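PDB 3PJP: transcription elongation factor SPT6 from Candida glabrata, which acts in transcription elongation, binding the phosphorylated C-terminal repeat domain of RNA polymerase II through its tandem SH2 domains, and probably chaperones histones H3-H4. Local coordinates for residues K66-P69 against L70-G73; R99-N102 against E103-N107; L192-S195 against N196-N199. All coordinates share one frame; numbering follows the deposited sequence.

Contact 1 of 3, residues K66-P69 against L70-G73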
ATOM      1  N   LYS A  66     -17.391 -20.396   9.561  1.00 20.99           N
ATOM      2  CA  LYS A  66     -16.944 -21.705   9.111  1.00 20.37           C
ATOM      3  C   LYS A  66     -17.857 -22.763   9.728  1.00 21.33           C
ATOM      4  O   LYS A  66     -18.216 -22.664  10.900  1.00 23.55           O
ATOM      5  CB  LYS A  66     -15.504 -21.938   9.568  1.00 22.58           C
ATOM      6  CG  LYS A  66     -14.503 -20.896   9.077  1.00 20.98           C
ATOM      7  CD  LYS A  66     -13.238 -20.853   9.954  1.00 23.45           C
ATOM      8  CE  LYS A  66     -12.490 -22.184   9.987  1.00 29.24           C
ATOM      9  NZ  LYS A  66     -11.814 -22.468   8.697  1.00 25.38           N
ATOM     10  N   GLU A  67     -18.241 -23.767   8.947  1.00 20.69           N
ATOM     11  CA  GLU A  67     -19.092 -24.845   9.463  1.00 24.15           C
ATOM     12  C   GLU A  67     -18.349 -25.704  10.482  1.00 24.28           C
ATOM     13  O   GLU A  67     -18.941 -26.227  11.422  1.00 23.35           O
ATOM     14  CB  GLU A  67     -19.626 -25.731   8.335  1.00 21.51           C
ATOM     15  CG  GLU A  67     -20.529 -26.868   8.845  1.00 23.92           C
ATOM     16  CD  GLU A  67     -21.220 -27.639   7.735  1.00 42.39           C
ATOM     17  OE1 GLU A  67     -20.883 -27.418   6.551  1.00 49.21           O
ATOM     18  OE2 GLU A  67     -22.101 -28.470   8.053  1.00 43.82           O
ATOM     19  N   ASN A  68     -17.041 -25.830  10.289  1.00 21.68           N
ATOM     20  CA  ASN A  68     -16.185 -26.608  11.166  1.00 19.99           C
ATOM     21  C   ASN A  68     -14.763 -26.109  10.950  1.00 19.07           C
ATOM     22  O   ASN A  68     -14.529 -25.322  10.024  1.00 20.44           O
ATOM     23  CB  ASN A  68     -16.316 -28.111  10.868  1.00 20.85           C
ATOM     24  CG  ASN A  68     -16.198 -28.422   9.392  1.00 23.94           C
ATOM     25  OD1 ASN A  68     -15.123 -28.292   8.810  1.00 27.29           O
ATOM     26  ND2 ASN A  68     -17.296 -28.837   8.783  1.00 29.75           N
ATOM     27  N   PRO A  69     -13.825 -26.522  11.813  1.00 21.29           N
ATOM     28  CA  PRO A  69     -12.450 -26.019  11.753  1.00 28.40           C
ATOM     29  C   PRO A  69     -11.817 -26.097  10.365  1.00 23.34           C
ATOM     30  O   PRO A  69     -11.024 -25.215  10.027  1.00 26.34           O
ATOM     31  CB  PRO A  69     -11.707 -26.926  12.733  1.00 32.09           C
ATOM     32  CG  PRO A  69     -12.737 -27.294  13.741  1.00 26.96           C
ATOM     33  CD  PRO A  69     -14.031 -27.415  12.970  1.00 25.18           C
ATOM     34  N   LEU A  70     -12.154 -27.122   9.588  1.00 24.35           N
ATOM     35  CA  LEU A  70     -11.525 -27.327   8.289  1.00 25.75           C
ATOM     36  C   LEU A  70     -12.283 -26.716   7.115  1.00 31.10           C
ATOM     37  O   LEU A  70     -11.844 -26.819   5.972  1.00 28.20           O
ATOM     38  CB  LEU A  70     -11.300 -28.821   8.039  1.00 30.19           C
ATOM     39  CG  LEU A  70     -10.255 -29.526   8.913  1.00 32.69           C
ATOM     40  CD1 LEU A  70     -10.405 -31.038   8.798  1.00 40.46           C
ATOM     41  CD2 LEU A  70      -8.852 -29.088   8.535  1.00 40.08           C
ATOM     42  N   ALA A  71     -13.422 -26.088   7.387  1.00 25.86           N
ATOM     43  CA  ALA A  71     -14.253 -25.570   6.307  1.00 21.71           C
ATOM     44  C   ALA A  71     -13.947 -24.104   5.989  1.00 18.47           C
ATOM     45  O   ALA A  71     -13.623 -23.319   6.869  1.00 23.78           O
ATOM     46  CB  ALA A  71     -15.725 -25.739   6.636  1.00 21.05           C
ATOM     47  N   LEU A  72     -14.071 -23.761   4.712  1.00 23.16           N
ATOM     48  CA  LEU A  72     -13.931 -22.388   4.258  1.00 24.05           C
ATOM     49  C   LEU A  72     -15.061 -21.532   4.825  1.00 24.24           C
ATOM     50  O   LEU A  72     -16.238 -21.876   4.688  1.00 23.15           O
ATOM     51  CB  LEU A  72     -13.962 -22.355   2.730  1.00 27.15           C
ATOM     52  CG  LEU A  72     -13.938 -20.973   2.076  1.00 32.95           C
ATOM     53  CD1 LEU A  72     -12.661 -20.220   2.434  1.00 28.35           C
ATOM     54  CD2 LEU A  72     -14.090 -21.119   0.571  1.00 35.85           C
ATOM     55  N   GLY A  73     -14.699 -20.428   5.471  1.00 21.78           N
ATOM     56  CA  GLY A  73     -15.672 -19.493   6.012  1.00 19.72           C
ATOM     57  C   GLY A  73     -16.610 -18.935   4.955  1.00 22.58           C
ATOM     58  O   GLY A  73     -16.204 -18.706   3.811  1.00 20.89           O
TER
HETATM   59  O   HOH W   1     -18.104 -23.234   6.095  1.00 26.66           O
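The Lys66 side chain arches over the loop made by its own neighbours and lays its methylenes along the carbonyl of Ala71, with CG 3.6 Å from Gly73 CA. At the tip of this loop is a type I beta turn, Asn68 to Ala71, in the connection between strands 55-64 and 75-78 of the N-terminal SH2 domain's sheet. The turn is closed by the amide of Ala71, which reaches the Asn68 carbonyl oxygen nearly straight (165° at the hydrogen), although it comes from above the carbonyl plane. Pro69 takes the first corner, position i+1, where its ring already fixes the backbone torsion that the turn requires.

Two bends late in the lysine chain (chi3 60°, chi4 71°) fold the ammonium back onto the turn. Lys66 NZ donates to Ala71 O at 2.7 Å, tilted from that carbonyl's plane. Lys66 NZ also reaches Pro69 O, at 3.2 Å and from well above the plane. A salt bridge to Glu63 and a hydrogen bond to the carbonyl of Asp42 join the same nitrogen to the adjoining strand and to another loop. Three N-H groups thus face four oxygens and at least one is probably shared, the approach to Pro69 O being the longer of the two within the loop. Glu63 also accepts the amide of Gly73.

At the start of the turn, Asn68 swings its amide between its own backbone N and carbonyl carbon. OD1 thereby comes 3.4 Å from Ala71 CB and takes a weak bond from the Leu70 amide. Nearer the strands, the two arms are linked by a water molecule, which accepts from Glu67 N at 2.9 Å and donates to Leu72 O at 2.7 Å.

Contact 2 of 3, residues R99-N102 against E103-N107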
ATOM      1  N   ARG A  99      -4.406  -1.258  -8.773  1.00 16.52           N
ATOM      2  CA  ARG A  99      -4.789  -0.058  -9.507  0.50 20.07           C
ATOM      3  C   ARG A  99      -4.205   1.193  -8.854  1.00 18.03           C
ATOM      4  O   ARG A  99      -3.615   2.052  -9.508  1.00 15.47           O
ATOM      5  CB  ARG A  99      -6.321   0.025  -9.535  0.50 16.06           C
ATOM      6  CG  ARG A  99      -6.911   1.322 -10.052  0.50 18.20           C
ATOM      7  CD  ARG A  99      -8.438   1.250 -10.019  0.50 11.91           C
ATOM      8  NE  ARG A  99      -8.950   1.268  -8.650  0.50 14.59           N
ATOM      9  CZ  ARG A  99      -9.100   2.380  -7.943  0.50 17.95           C
ATOM     10  NH1 ARG A  99      -8.763   3.543  -8.483  0.50 11.22           N
ATOM     11  NH2 ARG A  99      -9.570   2.327  -6.701  0.50 12.79           N
ATOM     12  N   LEU A 100      -4.401   1.289  -7.545  1.00 14.83           N
ATOM     13  CA  LEU A 100      -3.988   2.476  -6.799  1.00 14.45           C
ATOM     14  C   LEU A 100      -2.462   2.582  -6.735  1.00 14.96           C
ATOM     15  O   LEU A 100      -1.910   3.682  -6.822  1.00 14.28           O
ATOM     16  CB  LEU A 100      -4.633   2.490  -5.408  1.00 13.34           C
ATOM     17  CG  LEU A 100      -6.158   2.742  -5.425  1.00 18.30           C
ATOM     18  CD1 LEU A 100      -6.813   2.277  -4.121  1.00 16.59           C
ATOM     19  CD2 LEU A 100      -6.490   4.218  -5.695  1.00 20.22           C
ATOM     20  N   LEU A 101      -1.782   1.443  -6.607  1.00 15.19           N
ATOM     21  CA  LEU A 101      -0.320   1.451  -6.585  1.00 16.43           C
ATOM     22  C   LEU A 101       0.179   2.034  -7.898  1.00 18.69           C
ATOM     23  O   LEU A 101       1.068   2.885  -7.923  1.00 16.34           O
ATOM     24  CB  LEU A 101       0.228   0.030  -6.410  1.00 14.93           C
ATOM     25  CG  LEU A 101       1.742  -0.154  -6.561  1.00 14.51           C
ATOM     26  CD1 LEU A 101       2.471   0.780  -5.593  1.00 15.56           C
ATOM     27  CD2 LEU A 101       2.128  -1.621  -6.342  1.00 15.89           C
ATOM     28  N   ASN A 102      -0.401   1.574  -9.001  1.00 15.82           N
ATOM     29  CA  ASN A 102       0.015   2.090 -10.298  1.00 19.18           C
ATOM     30  C   ASN A 102      -0.346   3.560 -10.482  1.00 17.92           C
ATOM     31  O   ASN A 102       0.416   4.310 -11.095  1.00 19.50           O
ATOM     32  CB  ASN A 102      -0.544   1.236 -11.438  1.00 16.34           C
ATOM     33  CG  ASN A 102       0.231  -0.070 -11.619  1.00 18.38           C
ATOM     34  OD1 ASN A 102       1.458  -0.080 -11.604  1.00 20.12           O
ATOM     35  ND2 ASN A 102      -0.488  -1.170 -11.768  1.00 21.06           N
ATOM     36  N   GLU A 103      -1.492   3.977  -9.946  1.00 15.84           N
ATOM     37  CA  GLU A 103      -1.884   5.394  -9.999  1.00 13.60           C
ATOM     38  C   GLU A 103      -0.816   6.272  -9.348  1.00 18.64           C
ATOM     39  O   GLU A 103      -0.403   7.289  -9.912  1.00 20.49           O
ATOM     40  CB  GLU A 103      -3.244   5.628  -9.329  1.00 18.17           C
ATOM     41  CG  GLU A 103      -3.830   7.011  -9.579  1.00 22.03           C
ATOM     42  CD  GLU A 103      -5.174   7.211  -8.907  1.00 25.87           C
ATOM     43  OE1 GLU A 103      -5.950   6.230  -8.818  1.00 22.61           O
ATOM     44  OE2 GLU A 103      -5.458   8.352  -8.476  1.00 19.70           O
ATOM     45  N   LEU A 104      -0.369   5.879  -8.163  1.00 14.36           N
ATOM     46  CA  LEU A 104       0.659   6.668  -7.478  1.00 17.95           C
ATOM     47  C   LEU A 104       2.037   6.626  -8.157  1.00 17.19           C
ATOM     48  O   LEU A 104       2.650   7.676  -8.355  1.00 17.95           O
ATOM     49  CB  LEU A 104       0.729   6.346  -5.973  1.00 16.06           C
ATOM     50  CG  LEU A 104       1.618   7.262  -5.103  1.00 18.50           C
ATOM     51  CD1 LEU A 104       1.326   8.727  -5.370  1.00 20.69           C
ATOM     52  CD2 LEU A 104       1.440   6.954  -3.621  1.00 18.64           C
ATOM     53  N   THR A 105       2.521   5.446  -8.532  1.00 15.63           N
ATOM     54  CA  THR A 105       3.859   5.362  -9.131  1.00 17.89           C
ATOM     55  C   THR A 105       3.931   5.993 -10.523  1.00 18.79           C
ATOM     56  O   THR A 105       5.014   6.345 -10.991  1.00 19.34           O
ATOM     57  CB  THR A 105       4.416   3.917  -9.173  1.00 18.80           C
ATOM     58  OG1 THR A 105       3.636   3.113 -10.072  1.00 17.99           O
ATOM     59  CG2 THR A 105       4.395   3.307  -7.774  1.00 17.51           C
ATOM     60  N   SER A 106       2.779   6.135 -11.176  1.00 16.95           N
ATOM     61  CA  SER A 106       2.733   6.739 -12.503  0.50 20.53           C
ATOM     62  C   SER A 106       2.687   8.261 -12.423  1.00 22.20           C
ATOM     63  O   SER A 106       2.789   8.949 -13.440  1.00 23.18           O
ATOM     64  CB  SER A 106       1.516   6.235 -13.284  0.50 18.64           C
ATOM     65  OG  SER A 106       0.311   6.682 -12.694  0.50 20.90           O
ATOM     66  N   ASN A 107       2.542   8.787 -11.214  1.00 18.22           N
ATOM     67  CA  ASN A 107       2.383  10.227 -11.052  1.00 22.55           C
ATOM     68  C   ASN A 107       3.679  10.990 -11.285  1.00 21.93           C
ATOM     69  O   ASN A 107       4.763  10.492 -10.977  1.00 21.37           O
ATOM     70  CB  ASN A 107       1.828  10.559  -9.675  1.00 21.51           C
ATOM     71  CG  ASN A 107       1.249  11.960  -9.618  1.00 22.28           C
ATOM     72  OD1 ASN A 107       1.930  12.905  -9.224  1.00 24.48           O
ATOM     73  ND2 ASN A 107       0.001  12.103 -10.052  1.00 23.08           N
TER
HETATM   74  O   HOH W   2      -8.431   6.464  -7.785  1.00 23.88           O
HETATM   75  O   HOH W   3      -7.158   4.717 -10.457  1.00 40.36           O
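Arg99 and Glu103 run side by side, one helical turn apart, near the C-terminal end of helix 86-105. Arg99 is modelled in two conformations, and its links to Glu103 hold for one of them. There the direct salt bridge is long, with NH1 3.9 Å from OE1, and the guanidinium and carboxylate planes are turned 45° against each other. Two waters accept from Arg99 NH1 in the guanidinium plane and donate to Glu103 OE1. Glu103, its CG anti to the backbone N and its chain extended, carries the carboxylate past Leu100, whose CD2 lies 3.8 Å from OE1. The other oxygen, OE2, accepts the amide of Val181, while Arg99 NE is held by Asn96.

The main-chain carbonyls are satisfied in the i to i+4 manner of an alpha helix. Glu103 N reaches Arg99 O, Leu104 N reaches Leu100 O, and Thr105 N meets Leu101 O at 3.0 Å and 171°. The bond of Ser106 N to Asn102 O is more bent, at 138°. In one of its two conformers, Ser106 OG lies 2.9 Å from both Asn102 O and Glu103 O, so its one proton has a choice of two acceptors.

Elsewhere on the helix, Asn102 OD1 and Thr105 OG1 both accept from NH1 of Arg30. The threonine's proton may point weakly to Leu101 O, 3.4 Å from Thr105 OG1, but this is not settled. Leu101 and Leu104 pack on Phe147 of the second sheet. The chemistry implies a helix end joined to its surroundings by directed polar bonds as well as by leucines, with any Arg99-Glu103 attraction, in that one conformer, probably softened by water.

Contact 3 of 3, residues L192-S195 against N196-N199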
ATOM      1  N   LEU A 192      -1.171  21.136   5.562  1.00 18.96           N
ATOM      2  CA  LEU A 192      -0.056  22.060   5.808  1.00 20.23           C
ATOM      3  C   LEU A 192      -0.523  23.371   6.442  1.00 22.59           C
ATOM      4  O   LEU A 192       0.277  24.117   6.972  1.00 22.10           O
ATOM      5  CB  LEU A 192       0.710  22.373   4.523  1.00 19.51           C
ATOM      6  CG  LEU A 192       1.430  21.187   3.885  1.00 18.05           C
ATOM      7  CD1 LEU A 192       2.131  21.625   2.616  1.00 20.43           C
ATOM      8  CD2 LEU A 192       2.413  20.565   4.866  1.00 21.99           C
ATOM      9  N   LYS A 193      -1.818  23.640   6.373  1.00 21.87           N
ATOM     10  CA  LYS A 193      -2.373  24.872   6.914  1.00 18.57           C
ATOM     11  C   LYS A 193      -2.751  24.659   8.368  1.00 18.75           C
ATOM     12  O   LYS A 193      -3.046  23.542   8.778  1.00 22.21           O
ATOM     13  CB  LYS A 193      -3.623  25.255   6.130  1.00 19.38           C
ATOM     14  CG  LYS A 193      -3.402  25.617   4.671  1.00 20.47           C
ATOM     15  CD  LYS A 193      -4.752  25.935   4.028  1.00 26.77           C
ATOM     16  CE  LYS A 193      -4.602  26.563   2.662  1.00 40.09           C
ATOM     17  NZ  LYS A 193      -5.863  27.252   2.247  1.00 43.08           N
ATOM     18  N   SER A 194      -2.748  25.731   9.155  1.00 23.88           N
ATOM     19  CA  SER A 194      -3.287  25.637  10.506  1.00 21.96           C
ATOM     20  C   SER A 194      -4.760  25.250  10.420  1.00 23.61           C
ATOM     21  O   SER A 194      -5.450  25.608   9.462  1.00 20.71           O
ATOM     22  CB  SER A 194      -3.134  26.964  11.259  1.00 22.71           C
ATOM     23  OG  SER A 194      -3.828  28.010  10.600  1.00 27.16           O
ATOM     24  N   SER A 195      -5.234  24.524  11.425  1.00 23.34           N
ATOM     25  CA  SER A 195      -6.596  24.019  11.419  1.00 28.36           C
ATOM     26  C   SER A 195      -7.641  25.112  11.243  1.00 26.80           C
ATOM     27  O   SER A 195      -8.667  24.886  10.608  1.00 29.26           O
ATOM     28  CB  SER A 195      -6.881  23.214  12.687  1.00 37.00           C
ATOM     29  OG  SER A 195      -6.604  23.979  13.844  1.00 36.30           O
ATOM     30  N   ASN A 196      -7.382  26.293  11.801  1.00 22.59           N
ATOM     31  CA  ASN A 196      -8.354  27.384  11.726  1.00 25.86           C
ATOM     32  C   ASN A 196      -8.286  28.233  10.449  1.00 25.68           C
ATOM     33  O   ASN A 196      -8.999  29.224  10.323  1.00 27.05           O
ATOM     34  CB  ASN A 196      -8.313  28.263  12.989  1.00 22.89           C
ATOM     35  CG  ASN A 196      -7.014  29.052  13.127  1.00 22.00           C
ATOM     36  OD1 ASN A 196      -6.095  28.926  12.320  1.00 22.90           O
ATOM     37  ND2 ASN A 196      -6.950  29.888  14.151  1.00 26.07           N
ATOM     38  N   THR A 197      -7.457  27.829   9.489  1.00 23.98           N
ATOM     39  CA  THR A 197      -7.419  28.520   8.196  1.00 22.35           C
ATOM     40  C   THR A 197      -7.648  27.572   7.014  1.00 26.89           C
ATOM     41  O   THR A 197      -7.317  27.896   5.873  1.00 23.72           O
ATOM     42  CB  THR A 197      -6.101  29.293   7.990  1.00 23.43           C
ATOM     43  OG1 THR A 197      -4.995  28.376   7.978  1.00 21.79           O
ATOM     44  CG2 THR A 197      -5.908  30.298   9.105  1.00 25.74           C
ATOM     45  N   ARG A 198      -8.237  26.415   7.293  1.00 24.28           N
ATOM     46  CA  ARG A 198      -8.524  25.438   6.243  1.00 24.99           C
ATOM     47  C   ARG A 198      -9.885  25.687   5.589  1.00 27.83           C
ATOM     48  O   ARG A 198     -10.062  25.433   4.401  1.00 36.00           O
ATOM     49  CB  ARG A 198      -8.449  24.007   6.794  1.00 25.77           C
ATOM     50  CG  ARG A 198      -7.049  23.568   7.171  1.00 25.28           C
ATOM     51  CD  ARG A 198      -7.023  22.272   7.977  1.00 23.57           C
ATOM     52  NE  ARG A 198      -5.656  21.975   8.408  1.00 27.40           N
ATOM     53  CZ  ARG A 198      -5.325  21.124   9.375  1.00 24.50           C
ATOM     54  NH1 ARG A 198      -6.260  20.455  10.034  1.00 32.48           N
ATOM     55  NH2 ARG A 198      -4.048  20.943   9.685  1.00 31.53           N
ATOM     56  N   ASN A 199     -10.838  26.198   6.363  1.00 28.86           N
ATOM     57  CA  ASN A 199     -12.204  26.360   5.876  1.00 35.23           C
ATOM     58  C   ASN A 199     -13.002  27.412   6.644  1.00 39.54           C
ATOM     59  O   ASN A 199     -14.215  27.524   6.475  1.00 43.58           O
ATOM     60  CB  ASN A 199     -12.940  25.020   5.909  1.00 48.37           C
ATOM     61  CG  ASN A 199     -13.219  24.476   4.522  1.00 62.87           C
ATOM     62  OD1 ASN A 199     -13.564  25.226   3.608  1.00 68.41           O
ATOM     63  ND2 ASN A 199     -13.069  23.168   4.359  1.00 69.31           N
ATOM     64  OXT ASN A 199     -12.462  28.170   7.449  1.00 35.97           O
TER
HETATM   65  O   HOH W   4      -6.041  29.655   3.973  1.00 27.77           O
HETATM   66  O   HOH W   5     -10.743  25.989   9.252  1.00 28.45           O
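Arg198 curls back over the chain that leads to it and delivers its guanidinium to the carbonyl of Lys193. Arg198 NH2 donates to Lys193 O at 2.9 Å, nearly along the C=O axis, although the oxygen lies 25° out of the guanidinium plane. The single N-H of NE is divided between Lys193 O and the carbonyl of Thr190, weakly in both cases. Over one face of the group sits Ser195 CA, 3.6 Å above the plane and offset toward its rim, so the arginine is held at its edge by a carbonyl and covered by backbone. CG, anti to the carbonyl carbon of Arg198, passes 3.5 Å from Ser194 O, and the extended chain beyond carries the guanidinium to Lys193.

Ser194 organises the next group of contacts. Its OG donates to Asn196 OD1 at 3.0 Å and lies 2.9 Å from Thr197 OG1, which also has Ser194 O within reach of its single proton. The threonine hydroxyl is set between its own backbone N and carbonyl carbon (chi1 63°), facing the serine. The Thr197 amide also bonds Ser194 O, nearly straight at 164° but from above the carbonyl plane.

Further out, two waters bridge the chain: one spans Lys193 NZ and Thr197 O, and the second takes the Asn199 amide and gives to Ser195 O at 2.7 Å. The share of Arg198 NE that goes to Thr190 ties the group back to helix 181-191. With the Ser194 carbonyl bonded to the Thr197 amide and its hydroxyl turned to Asn196 and Thr197, the arrangement is a type I beta turn from Ser194 to Thr197, here coiling the chain's C-terminal tail.

Overall arrangement
The three contacts follow one another along the chain without touching. Contact 1 is a turn at the edge of the N-terminal SH2 domain, and contact 2, on the far side of the chain's centre, lies some 37 Å away centre to centre. Contact 2 occupies the middle of the molecule, about 10 Å from that centre, where helix 86-105 of the first half meets strands 146-152 and 159-166 and the start of helix 181-191. That last helix leads on to contact 3 at the C-terminus, 28 Å from contact 2 and 51 Å from contact 1 between centres. The two outer contacts are thus turns on the surface of the molecule, whereas the central one helps join the tandem SH2 halves.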